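Local coordinates for protein KLLA0F20702p (Kluyveromyces lactis, PDB 5Y5A) that binds a Cdc13 peptide and, as the yeast Est1 telomerase protein, probably helps recruit telomerase to telomeres, at residues Y134-L138 against C191-I195; N144-L150 against N172-P176; R478-Y482 against G518-L524; F481-D485 against T497-F501. All coordinates share one frame; numbering follows the deposited sequence.

Contact 1 (Y134-L138 against C191-I195)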
loop_
_atom_site.group_PDB
_atom_site.type_symbol
_atom_site.label_atom_id
_atom_site.label_comp_id
_atom_site.label_asym_id
_atom_site.label_seq_id
_atom_site.Cartn_x
_atom_site.Cartn_y
_atom_site.Cartn_z
ATOM N N TYR A 134 8.249 -22.190 7.738
ATOM C CA TYR A 134 8.612 -20.826 7.374
ATOM C C TYR A 134 9.433 -20.127 8.447
ATOM O O TYR A 134 10.402 -19.435 8.140
ATOM C CB TYR A 134 7.359 -20.012 7.072
ATOM C CG TYR A 134 6.647 -20.485 5.833
ATOM C CD1 TYR A 134 7.287 -20.472 4.597
ATOM C CD2 TYR A 134 5.340 -20.945 5.893
ATOM C CE1 TYR A 134 6.644 -20.909 3.458
ATOM C CE2 TYR A 134 4.688 -21.381 4.757
ATOM C CZ TYR A 134 5.343 -21.362 3.545
ATOM O OH TYR A 134 4.697 -21.794 2.414
ATOM N N TYR A 135 9.040 -20.302 9.704
ATOM C CA TYR A 135 9.746 -19.669 10.808
ATOM C C TYR A 135 11.118 -20.312 11.053
ATOM O O TYR A 135 12.034 -19.641 11.529
ATOM C CB TYR A 135 8.897 -19.714 12.083
ATOM C CG TYR A 135 9.462 -18.884 13.215
ATOM C CD1 TYR A 135 9.442 -17.498 13.159
ATOM C CD2 TYR A 135 10.013 -19.486 14.339
ATOM C CE1 TYR A 135 9.957 -16.731 14.184
ATOM C CE2 TYR A 135 10.526 -18.726 15.375
ATOM C CZ TYR A 135 10.500 -17.348 15.289
ATOM O OH TYR A 135 11.012 -16.584 16.312
ATOM N N SER A 136 11.257 -21.601 10.738
ATOM C CA SER A 136 12.558 -22.276 10.820
ATOM C C SER A 136 13.544 -21.592 9.896
ATOM O O SER A 136 14.701 -21.360 10.250
ATOM C CB SER A 136 12.471 -23.755 10.427
ATOM O OG SER A 136 11.678 -24.505 11.325
ATOM N N THR A 137 13.070 -21.287 8.696
ATOM C CA THR A 137 13.908 -20.708 7.665
ATOM C C THR A 137 14.385 -19.324 8.095
ATOM O O THR A 137 15.565 -19.003 7.952
ATOM C CB THR A 137 13.154 -20.640 6.333
ATOM O OG1 THR A 137 12.519 -21.904 6.101
ATOM C CG2 THR A 137 14.109 -20.347 5.191
ATOM N N LEU A 138 13.473 -18.522 8.640
ATOM C CA LEU A 138 13.827 -17.230 9.227
ATOM C C LEU A 138 14.920 -17.372 10.285
ATOM O O LEU A 138 15.960 -16.712 10.207
ATOM C CB LEU A 138 12.600 -16.567 9.852
ATOM C CG LEU A 138 11.670 -15.798 8.921
ATOM C CD1 LEU A 138 10.509 -15.221 9.707
ATOM C CD2 LEU A 138 12.427 -14.701 8.198
ATOM N N CYS A 191 8.987 -15.845 3.816
ATOM C CA CYS A 191 8.623 -16.489 5.075
ATOM C C CYS A 191 7.589 -15.654 5.812
ATOM O O CYS A 191 6.587 -16.175 6.297
ATOM C CB CYS A 191 9.848 -16.698 5.962
ATOM S SG CYS A 191 10.987 -17.947 5.370
ATOM N N LEU A 192 7.838 -14.354 5.892
ATOM C CA LEU A 192 6.908 -13.453 6.545
ATOM C C LEU A 192 5.586 -13.372 5.778
ATOM O O LEU A 192 4.520 -13.292 6.385
ATOM C CB LEU A 192 7.534 -12.068 6.691
ATOM C CG LEU A 192 8.778 -12.023 7.587
ATOM C CD1 LEU A 192 9.528 -10.720 7.381
ATOM C CD2 LEU A 192 8.413 -12.202 9.056
ATOM N N LEU A 193 5.658 -13.404 4.448
ATOM C CA LEU A 193 4.454 -13.372 3.617
ATOM C C LEU A 193 3.568 -14.597 3.830
ATOM O O LEU A 193 2.352 -14.474 3.977
ATOM C CB LEU A 193 4.816 -13.264 2.131
ATOM C CG LEU A 193 3.633 -13.294 1.148
ATOM C CD1 LEU A 193 2.722 -12.073 1.316
ATOM C CD2 LEU A 193 4.101 -13.399 -0.299
ATOM N N TYR A 194 4.169 -15.779 3.847
ATOM C CA TYR A 194 3.375 -16.999 3.887
ATOM C C TYR A 194 2.963 -17.374 5.310
ATOM O O TYR A 194 1.982 -18.087 5.514
ATOM C CB TYR A 194 4.131 -18.141 3.214
ATOM C CG TYR A 194 4.330 -17.893 1.737
ATOM C CD1 TYR A 194 3.271 -17.465 0.941
ATOM C CD2 TYR A 194 5.578 -18.059 1.139
ATOM C CE1 TYR A 194 3.446 -17.218 -0.418
ATOM C CE2 TYR A 194 5.762 -17.815 -0.217
ATOM C CZ TYR A 194 4.694 -17.397 -0.990
ATOM O OH TYR A 194 4.872 -17.160 -2.335
ATOM N N ILE A 195 3.704 -16.888 6.295
ATOM C CA ILE A 195 3.230 -16.973 7.667
ATOM C C ILE A 195 1.959 -16.132 7.763
ATOM O O ILE A 195 0.959 -16.573 8.327
ATOM C CB ILE A 195 4.292 -16.493 8.681
ATOM C CG1 ILE A 195 5.345 -17.584 8.897
ATOM C CG2 ILE A 195 3.650 -16.134 10.005
ATOM C CD1 ILE A 195 6.476 -17.176 9.811
#
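Tyr134 O meets three groups at once: it accepts the helical bond from Leu138 N, a weak one from Thr137 N, and lies 3.2 Å from Cys191 SG of the facing helix. The sulfur of Cys191 also touches the threonine, with SG 3.6 Å from Thr137 CB, so it rests against a single turn of that helix. Beside it, Leu138 CG rests on Cys191 CB at 3.6 Å, while Leu138 CD1 meets Leu192 CD2 at 3.7 Å, the two leucine side chains crossing at about a right angle. These residues lie on helices 113-144 and 179-206, neighbours in the helical Est1 region, a family grouped with the TPR proteins. The two segments run nearly antiparallel, with axes 9.3 Å apart and directions 158° from one another. The Tyr134 ring extends to Tyr194 on the facing helix, and Tyr194 CB stands over one of its faces in a CH-pi contact, 3.7 Å from the Tyr134 ring centroid. The two tyrosine rings themselves meet obliquely, their planes 39° apart. Ile195 meets the first helix with its longer branch: Ile195 CG1, anti to the carbonyl carbon (chi1 -78°), presses on Tyr134 CB at 3.6 Å, and CD1 continues to the edge of the Tyr135 ring. The phenol ends are satisfied further out, Tyr134 OH by His90 and Tyr194 OH by Asp83, both on helix 78-105.

Contact 2 (N144-L150 against N172-P176)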
loop_
_atom_site.group_PDB
_atom_site.type_symbol
_atom_site.label_atom_id
_atom_site.label_comp_id
_atom_site.label_asym_id
_atom_site.label_seq_id
_atom_site.Cartn_x
_atom_site.Cartn_y
_atom_site.Cartn_z
ATOM N N ASN A 144 22.780 -17.436 10.742
ATOM C CA ASN A 144 24.009 -17.501 9.954
ATOM C C ASN A 144 24.548 -16.139 9.523
ATOM O O ASN A 144 25.757 -15.911 9.527
ATOM C CB ASN A 144 23.791 -18.359 8.706
ATOM C CG ASN A 144 23.903 -19.838 8.986
ATOM O OD1 ASN A 144 24.967 -20.435 8.811
ATOM N ND2 ASN A 144 22.804 -20.443 9.419
ATOM N N TYR A 145 23.651 -15.233 9.146
ATOM C CA TYR A 145 24.079 -14.005 8.490
ATOM C C TYR A 145 23.577 -12.739 9.182
ATOM O O TYR A 145 22.477 -12.712 9.741
ATOM C CB TYR A 145 23.623 -14.025 7.027
ATOM C CG TYR A 145 23.968 -15.315 6.304
ATOM C CD1 TYR A 145 25.282 -15.614 5.964
ATOM C CD2 TYR A 145 22.979 -16.236 5.966
ATOM C CE1 TYR A 145 25.602 -16.790 5.308
ATOM C CE2 TYR A 145 23.292 -17.415 5.307
ATOM C CZ TYR A 145 24.604 -17.684 4.981
ATOM O OH TYR A 145 24.927 -18.850 4.328
ATOM N N ASN A 146 24.404 -11.696 9.147
ATOM C CA ASN A 146 24.031 -10.382 9.665
ATOM C C ASN A 146 23.380 -9.552 8.560
ATOM O O ASN A 146 23.992 -9.287 7.526
ATOM C CB ASN A 146 25.258 -9.662 10.236
ATOM C CG ASN A 146 24.891 -8.480 11.117
ATOM O OD1 ASN A 146 23.852 -7.848 10.931
ATOM N ND2 ASN A 146 25.748 -8.178 12.083
ATOM N N LEU A 147 22.136 -9.144 8.777
ATOM C CA LEU A 147 21.385 -8.474 7.725
ATOM C C LEU A 147 21.310 -6.964 7.918
ATOM O O LEU A 147 20.515 -6.293 7.262
ATOM C CB LEU A 147 19.968 -9.050 7.647
ATOM C CG LEU A 147 19.857 -10.569 7.523
ATOM C CD1 LEU A 147 18.414 -10.976 7.296
ATOM C CD2 LEU A 147 20.738 -11.066 6.398
ATOM N N THR A 148 22.139 -6.428 8.808
ATOM C CA THR A 148 22.021 -5.024 9.201
ATOM C C THR A 148 22.390 -4.040 8.092
ATOM O O THR A 148 22.093 -2.849 8.193
ATOM C CB THR A 148 22.889 -4.714 10.435
ATOM O OG1 THR A 148 24.163 -5.355 10.300
ATOM C CG2 THR A 148 22.210 -5.215 11.698
ATOM N N ALA A 149 23.032 -4.528 7.037
ATOM C CA ALA A 149 23.374 -3.666 5.912
ATOM C C ALA A 149 22.194 -3.505 4.960
ATOM O O ALA A 149 22.214 -2.651 4.073
ATOM C CB ALA A 149 24.581 -4.213 5.169
ATOM N N LEU A 150 21.161 -4.318 5.153
ATOM C CA LEU A 150 20.037 -4.353 4.224
ATOM C C LEU A 150 18.696 -4.189 4.928
ATOM O O LEU A 150 17.715 -3.754 4.330
ATOM C CB LEU A 150 20.039 -5.668 3.440
ATOM C CG LEU A 150 21.338 -6.083 2.745
ATOM C CD1 LEU A 150 22.209 -6.944 3.654
ATOM C CD2 LEU A 150 21.029 -6.803 1.446
ATOM N N ASN A 172 30.336 -12.687 8.367
ATOM C CA ASN A 172 28.924 -13.026 8.524
ATOM C C ASN A 172 28.008 -11.896 8.067
ATOM O O ASN A 172 26.814 -12.106 7.857
ATOM C CB ASN A 172 28.613 -13.382 9.980
ATOM C CG ASN A 172 29.036 -14.794 10.344
ATOM O OD1 ASN A 172 29.769 -15.448 9.600
ATOM N ND2 ASN A 172 28.577 -15.269 11.496
ATOM N N VAL A 173 28.570 -10.700 7.921
ATOM C CA VAL A 173 27.789 -9.532 7.527
ATOM C C VAL A 173 27.637 -9.449 6.012
ATOM O O VAL A 173 28.614 -9.260 5.287
ATOM C CB VAL A 173 28.422 -8.228 8.040
ATOM C CG1 VAL A 173 27.523 -7.043 7.711
ATOM C CG2 VAL A 173 28.668 -8.317 9.534
ATOM N N LEU A 174 26.401 -9.585 5.543
ATOM C CA LEU A 174 26.116 -9.578 4.116
ATOM C C LEU A 174 26.200 -8.177 3.522
ATOM O O LEU A 174 25.560 -7.244 4.012
ATOM C CB LEU A 174 24.734 -10.174 3.851
ATOM C CG LEU A 174 24.600 -11.676 4.104
ATOM C CD1 LEU A 174 23.198 -12.144 3.768
ATOM C CD2 LEU A 174 25.635 -12.444 3.297
ATOM N N LYS A 175 26.989 -8.039 2.461
ATOM C CA LYS A 175 27.108 -6.769 1.757
ATOM C C LYS A 175 25.857 -6.520 0.925
ATOM O O LYS A 175 25.313 -7.442 0.324
ATOM C CB LYS A 175 28.361 -6.759 0.879
ATOM C CG LYS A 175 29.650 -6.938 1.672
ATOM C CD LYS A 175 30.883 -6.698 0.818
ATOM C CE LYS A 175 32.148 -6.747 1.665
ATOM N NZ LYS A 175 33.366 -6.409 0.882
ATOM N N PRO A 176 25.394 -5.264 0.889
ATOM C CA PRO A 176 24.086 -4.924 0.317
ATOM C C PRO A 176 23.953 -5.151 -1.188
ATOM O O PRO A 176 22.880 -4.895 -1.734
ATOM C CB PRO A 176 23.922 -3.445 0.688
ATOM C CG PRO A 176 25.301 -2.945 0.867
ATOM C CD PRO A 176 26.066 -4.083 1.459
#
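Asn146 and Val173 form a single beta bridge of the parallel type, joining the loop that follows helix 113-144 to the one that leads into helix 179-206. Asn146 uses both of its backbone polar groups in it. Asn146 N gives a nearly straight bond to Asn172 O (2.8 Å, 172° at the hydrogen), approaching from well above the carbonyl plane. In return Asn146 O accepts from Leu174 N at 3.1 Å, this time with the donor in the carbonyl plane. Asn172 O has a second, weaker visitor in Tyr145 CA, a CA-H...O contact. The side chain of Asn146 is no less occupied: Asn146 OD1 closes an Asx turn by taking Thr148 N, and Thr148 OG1 donates to the same oxygen at 2.6 Å, the two donors reaching it from one face of the amide plane. With CG anti to the backbone N (chi1 -164°), the asparagine lies alongside Val173 and points the same way. Tyr145 OH is bonded to Leu53 O, outside the loops. Leu174 supplies the apolar core: Leu174 CD1 touches both Tyr145 CB and Leu147 CD2, each at 3.8 Å, and Leu174 also packs on Phe180 and Cys184 of helix 179-206. Leu150, which also touches an apolar side chain of the bound peptide, crosses Leu174 obliquely and covers Pro176. Leu150 CD1 stops 3.4 Å from Leu174 O, the same carbonyl oxygen that Ala149 CB touches.

Contact 3 (R478-Y482 against G518-L524)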
loop_
_atom_site.group_PDB
_atom_site.type_symbol
_atom_site.label_atom_id
_atom_site.label_comp_id
_atom_site.label_asym_id
_atom_site.label_seq_id
_atom_site.Cartn_x
_atom_site.Cartn_y
_atom_site.Cartn_z
ATOM N N ARG A 478 18.288 16.344 4.317
ATOM C CA ARG A 478 17.832 15.688 5.533
ATOM C C ARG A 478 18.650 14.435 5.807
ATOM O O ARG A 478 19.435 14.000 4.963
ATOM C CB ARG A 478 16.366 15.321 5.405
ATOM C CG ARG A 478 16.111 14.403 4.234
ATOM C CD ARG A 478 14.673 14.022 4.188
ATOM N NE ARG A 478 14.346 13.213 3.021
ATOM C CZ ARG A 478 13.170 12.624 2.864
ATOM N NH1 ARG A 478 12.251 12.763 3.813
ATOM N NH2 ARG A 478 12.912 11.902 1.780
ATOM N N ASP A 479 18.447 13.837 6.976
ATOM C CA ASP A 479 19.272 12.707 7.383
ATOM C C ASP A 479 18.522 11.382 7.413
ATOM O O ASP A 479 19.138 10.326 7.584
ATOM C CB ASP A 479 19.891 12.987 8.751
ATOM C CG ASP A 479 20.920 14.097 8.696
ATOM O OD1 ASP A 479 21.512 14.293 7.613
ATOM O OD2 ASP A 479 21.133 14.775 9.722
ATOM N N TYR A 480 17.205 11.433 7.225
ATOM C CA TYR A 480 16.391 10.225 7.283
ATOM C C TYR A 480 15.029 10.413 6.626
ATOM O O TYR A 480 14.609 11.539 6.348
ATOM C CB TYR A 480 16.213 9.770 8.739
ATOM C CG TYR A 480 15.522 10.773 9.648
ATOM C CD1 TYR A 480 14.138 10.767 9.795
ATOM C CD2 TYR A 480 16.253 11.713 10.371
ATOM C CE1 TYR A 480 13.501 11.669 10.624
ATOM C CE2 TYR A 480 15.619 12.625 11.204
ATOM C CZ TYR A 480 14.243 12.596 11.327
ATOM O OH TYR A 480 13.604 13.497 12.155
ATOM N N PHE A 481 14.346 9.298 6.379
ATOM C CA PHE A 481 13.021 9.315 5.766
ATOM C C PHE A 481 11.939 9.710 6.769
ATOM O O PHE A 481 12.027 9.371 7.950
ATOM C CB PHE A 481 12.686 7.944 5.168
ATOM C CG PHE A 481 13.113 7.777 3.736
ATOM C CD1 PHE A 481 13.945 8.706 3.129
ATOM C CD2 PHE A 481 12.664 6.696 2.993
ATOM C CE1 PHE A 481 14.330 8.551 1.816
ATOM C CE2 PHE A 481 13.050 6.533 1.676
ATOM C CZ PHE A 481 13.881 7.464 1.085
ATOM N N TYR A 482 10.922 10.423 6.289
ATOM C CA TYR A 482 9.777 10.788 7.118
ATOM C C TYR A 482 8.646 9.767 6.937
ATOM O O TYR A 482 8.741 8.874 6.086
ATOM C CB TYR A 482 9.292 12.204 6.780
ATOM C CG TYR A 482 10.338 13.280 6.997
ATOM C CD1 TYR A 482 11.348 13.117 7.937
ATOM C CD2 TYR A 482 10.324 14.452 6.253
ATOM C CE1 TYR A 482 12.310 14.092 8.130
ATOM C CE2 TYR A 482 11.284 15.438 6.445
ATOM C CZ TYR A 482 12.272 15.248 7.383
ATOM O OH TYR A 482 13.228 16.214 7.571
ATOM N N GLY A 518 13.050 5.704 9.107
ATOM C CA GLY A 518 12.833 6.753 10.088
ATOM C C GLY A 518 13.672 6.694 11.352
ATOM O O GLY A 518 13.495 7.522 12.245
ATOM N N LYS A 519 14.588 5.733 11.437
ATOM C CA LYS A 519 15.384 5.561 12.648
ATOM C C LYS A 519 16.825 6.038 12.481
ATOM O O LYS A 519 17.533 5.611 11.571
ATOM C CB LYS A 519 15.353 4.095 13.092
ATOM C CG LYS A 519 13.993 3.685 13.637
ATOM C CD LYS A 519 13.831 2.186 13.818
ATOM C CE LYS A 519 12.397 1.872 14.242
ATOM N NZ LYS A 519 12.044 0.427 14.181
ATOM N N SER A 520 17.247 6.935 13.366
ATOM C CA SER A 520 18.613 7.445 13.345
ATOM C C SER A 520 18.969 8.110 14.670
ATOM O O SER A 520 18.099 8.371 15.501
ATOM C CB SER A 520 18.808 8.442 12.196
ATOM O OG SER A 520 18.395 9.744 12.573
ATOM N N LYS A 521 20.256 8.381 14.856
ATOM C CA LYS A 521 20.729 9.086 16.040
ATOM C C LYS A 521 20.266 10.536 16.000
ATOM O O LYS A 521 19.981 11.145 17.032
ATOM C CB LYS A 521 22.252 9.021 16.130
ATOM C CG LYS A 521 22.834 7.635 15.901
ATOM C CD LYS A 521 24.354 7.647 16.033
ATOM C CE LYS A 521 24.946 6.270 15.769
ATOM N NZ LYS A 521 26.425 6.244 15.959
ATOM N N ASN A 522 20.199 11.085 14.793
ATOM C CA ASN A 522 19.692 12.431 14.596
ATOM C C ASN A 522 18.212 12.417 14.253
ATOM O O ASN A 522 17.837 12.523 13.089
ATOM C CB ASN A 522 20.472 13.148 13.494
ATOM C CG ASN A 522 19.867 14.495 13.132
ATOM O OD1 ASN A 522 19.302 14.668 12.049
ATOM N ND2 ASN A 522 19.980 15.457 14.042
ATOM N N LYS A 523 17.369 12.257 15.266
ATOM C CA LYS A 523 15.941 12.454 15.075
ATOM C C LYS A 523 15.586 13.868 15.491
ATOM O O LYS A 523 15.999 14.345 16.546
ATOM C CB LYS A 523 15.121 11.430 15.858
ATOM C CG LYS A 523 13.623 11.553 15.630
ATOM C CD LYS A 523 12.864 10.480 16.396
ATOM C CE LYS A 523 11.366 10.612 16.192
ATOM N NZ LYS A 523 10.603 9.570 16.933
ATOM N N LEU A 524 14.830 14.542 14.639
ATOM C CA LEU A 524 14.473 15.931 14.868
ATOM C C LEU A 524 13.167 16.025 15.640
ATOM O O LEU A 524 12.378 15.082 15.646
ATOM C CB LEU A 524 14.357 16.665 13.532
ATOM C CG LEU A 524 15.583 16.562 12.622
ATOM C CD1 LEU A 524 15.234 16.959 11.197
ATOM C CD2 LEU A 524 16.714 17.422 13.173
#
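A Schellman motif ends helix 512-515, with Gly518, at positive phi (80°), as its C-prime residue, and here the chain meets the loop before helix 483-487: Gly518 CA makes a CA-H...O contact of 3.5 Å with Phe481 O. From there residues 518-524 curve around the Tyr480 side chain. Its ring stands between the backbone N and the carbonyl carbon (chi1 61°), which carries it into this curve, with Tyr480 CD2 3.6 Å from Ser520 OG. Tyr480 OH accepts a straight bond from Leu524 N (3.0 Å, 168°), near the plane of the ring, and is also hydrogen-bonded to Glu529 of helix 526-546, so the loop is tied down just before that helix starts. Leu524 CB covers Tyr480 OH at 3.5 Å. A phenylalanine in place of Tyr480 would probably leave Leu524 N and the Glu529 carboxylate without the hydroxyl they share. Within residues 478-482, Tyr480 CE1 meets the Tyr482 ring at its edge, in plane, while Arg478 NH1 lies 3.5 Å above one face of the Tyr482 ring, in a cation-pi pair. Phe481 CD1 covers a face of the same guanidinium group. Tyr482 OH, bonded to Ser532, comes within 4.2 Å of Leu524 CD1.

Contact 4 (F481-D485 against T497-F501)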
loop_
_atom_site.group_PDB
_atom_site.type_symbol
_atom_site.label_atom_id
_atom_site.label_comp_id
_atom_site.label_asym_id
_atom_site.label_seq_id
_atom_site.Cartn_x
_atom_site.Cartn_y
_atom_site.Cartn_z
ATOM N N PHE A 481 14.346 9.298 6.379
ATOM C CA PHE A 481 13.021 9.315 5.766
ATOM C C PHE A 481 11.939 9.710 6.769
ATOM O O PHE A 481 12.027 9.371 7.950
ATOM C CB PHE A 481 12.686 7.944 5.168
ATOM C CG PHE A 481 13.113 7.777 3.736
ATOM C CD1 PHE A 481 13.945 8.706 3.129
ATOM C CD2 PHE A 481 12.664 6.696 2.993
ATOM C CE1 PHE A 481 14.330 8.551 1.816
ATOM C CE2 PHE A 481 13.050 6.533 1.676
ATOM C CZ PHE A 481 13.881 7.464 1.085
ATOM N N TYR A 482 10.922 10.423 6.289
ATOM C CA TYR A 482 9.777 10.788 7.118
ATOM C C TYR A 482 8.646 9.767 6.937
ATOM O O TYR A 482 8.741 8.874 6.086
ATOM C CB TYR A 482 9.292 12.204 6.780
ATOM C CG TYR A 482 10.338 13.280 6.997
ATOM C CD1 TYR A 482 11.348 13.117 7.937
ATOM C CD2 TYR A 482 10.324 14.452 6.253
ATOM C CE1 TYR A 482 12.310 14.092 8.130
ATOM C CE2 TYR A 482 11.284 15.438 6.445
ATOM C CZ TYR A 482 12.272 15.248 7.383
ATOM O OH TYR A 482 13.228 16.214 7.571
ATOM N N GLU A 483 7.584 9.899 7.733
ATOM C CA GLU A 483 6.496 8.921 7.737
ATOM C C GLU A 483 5.952 8.684 6.340
ATOM O O GLU A 483 5.800 7.536 5.915
ATOM C CB GLU A 483 5.349 9.363 8.660
ATOM C CG GLU A 483 5.652 9.287 10.158
ATOM C CD GLU A 483 6.111 10.619 10.744
ATOM O OE1 GLU A 483 6.756 11.413 10.017
ATOM O OE2 GLU A 483 5.821 10.869 11.934
ATOM N N GLU A 484 5.668 9.768 5.623
ATOM C CA GLU A 484 5.082 9.649 4.294
ATOM C C GLU A 484 6.075 9.029 3.301
ATOM O O GLU A 484 5.664 8.339 2.370
ATOM C CB GLU A 484 4.581 11.012 3.787
ATOM C CG GLU A 484 5.661 12.078 3.565
ATOM C CD GLU A 484 5.895 12.958 4.781
ATOM O OE1 GLU A 484 6.182 14.162 4.590
ATOM O OE2 GLU A 484 5.782 12.449 5.923
ATOM N N ASP A 485 7.371 9.252 3.505
ATOM C CA ASP A 485 8.383 8.621 2.657
ATOM C C ASP A 485 8.322 7.110 2.834
ATOM O O ASP A 485 8.250 6.352 1.865
ATOM C CB ASP A 485 9.798 9.122 2.990
ATOM C CG ASP A 485 9.962 10.620 2.800
ATOM O OD1 ASP A 485 10.140 11.068 1.654
ATOM O OD2 ASP A 485 9.936 11.352 3.805
ATOM N N THR A 497 10.117 6.645 -4.906
ATOM C CA THR A 497 10.638 7.418 -3.779
ATOM C C THR A 497 10.279 8.899 -3.990
ATOM O O THR A 497 10.335 9.404 -5.113
ATOM C CB THR A 497 12.165 7.228 -3.553
ATOM O OG1 THR A 497 12.574 7.900 -2.359
ATOM C CG2 THR A 497 12.980 7.742 -4.746
ATOM N N LEU A 498 9.869 9.584 -2.925
ATOM C CA LEU A 498 9.552 11.010 -3.029
ATOM C C LEU A 498 10.829 11.811 -3.296
ATOM O O LEU A 498 11.703 11.917 -2.435
ATOM C CB LEU A 498 8.864 11.514 -1.759
ATOM C CG LEU A 498 7.678 10.676 -1.279
ATOM C CD1 LEU A 498 7.026 11.287 -0.040
ATOM C CD2 LEU A 498 6.657 10.491 -2.400
ATOM N N SER A 499 10.926 12.384 -4.493
ATOM C CA SER A 499 12.161 13.015 -4.944
ATOM C C SER A 499 12.183 14.556 -4.842
ATOM O O SER A 499 12.888 15.213 -5.611
ATOM C CB SER A 499 12.438 12.599 -6.393
ATOM O OG SER A 499 11.385 13.015 -7.253
ATOM N N ASP A 500 11.429 15.130 -3.906
ATOM C CA ASP A 500 11.482 16.576 -3.695
ATOM C C ASP A 500 12.736 16.970 -2.910
ATOM O O ASP A 500 13.377 17.967 -3.222
ATOM C CB ASP A 500 10.226 17.086 -2.987
ATOM C CG ASP A 500 9.804 16.203 -1.823
ATOM O OD1 ASP A 500 10.571 15.293 -1.438
ATOM O OD2 ASP A 500 8.694 16.424 -1.293
ATOM N N PHE A 501 13.086 16.189 -1.896
ATOM C CA PHE A 501 14.371 16.356 -1.228
ATOM C C PHE A 501 15.490 15.851 -2.123
ATOM O O PHE A 501 15.248 15.080 -3.053
ATOM C CB PHE A 501 14.422 15.590 0.096
ATOM C CG PHE A 501 13.639 16.220 1.204
ATOM C CD1 PHE A 501 14.194 17.229 1.981
ATOM C CD2 PHE A 501 12.357 15.787 1.490
ATOM C CE1 PHE A 501 13.477 17.803 3.018
ATOM C CE2 PHE A 501 11.635 16.355 2.514
ATOM C CZ PHE A 501 12.194 17.362 3.285
HETATM O O HOH W 1 10.959 8.874 -0.219
#
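Asp485 and the Thr497-Leu498 corner are joined by one water. It donates to Asp485 OD1 at 3.0 Å and to Thr497 OG1 at 2.9 Å, accepts from Leu498 N, and rests over one face of the Phe481 ring. Around this bridge the packing is mostly by carbon: Leu498 CD1 reaches the Glu484 CG methylene and also lies 3.6 Å from the carboxylate oxygen Asp485 OD1, while Tyr482 CE2 touches Phe501 CZ at 3.8 Å, their ring planes 86° apart. Tyr482 is the N-cap residue of helix 483-487, and the Asp485 carboxylate, three residues on, accepts its backbone N-H: with CG beside its own backbone N (chi1 -60°) the group turns back, and Asp485 OD2 takes Tyr482 N at 2.8 Å on the anti side. A second shell of arginines fixes that group, Arg478 pairing with OD2 and Arg427 with OD1. Replacing Asp485 by alanine is likely to cost each arginine one carboxylate partner, the water one acceptor and Tyr482 N its side-chain acceptor. Arg427, on helix 421-433, also binds Glu484 and Asp500, so its charge probably offsets the crowding of three acids. Phe481 also packs on an apolar side chain of the bound peptide, and Thr497 on an aromatic one.

The four contacts form two pairs, following one another along the chain. Contacts 1 and 2, with centres 18 Å apart, lie in the telomerase activating protein Est1 family region, the loop contact 2 lying at the end of the two helices that contact 1 packs together. Contacts 3 and 4, 11 Å apart between centres, share Phe481 and Tyr482 of the Est1 DNA/RNA binding family region and are riveted by the salt bridge from Arg478 NH1 to Asp485 OD2 (2.7 Å), with the arginine also packed on Phe501. The bound peptide relates the pairs: Leu150 of contact 2, Phe481 of contacts 3 and 4 and Thr497 of contact 4 all touch it, although contacts 2 and 3 lie 22 Å apart between centres.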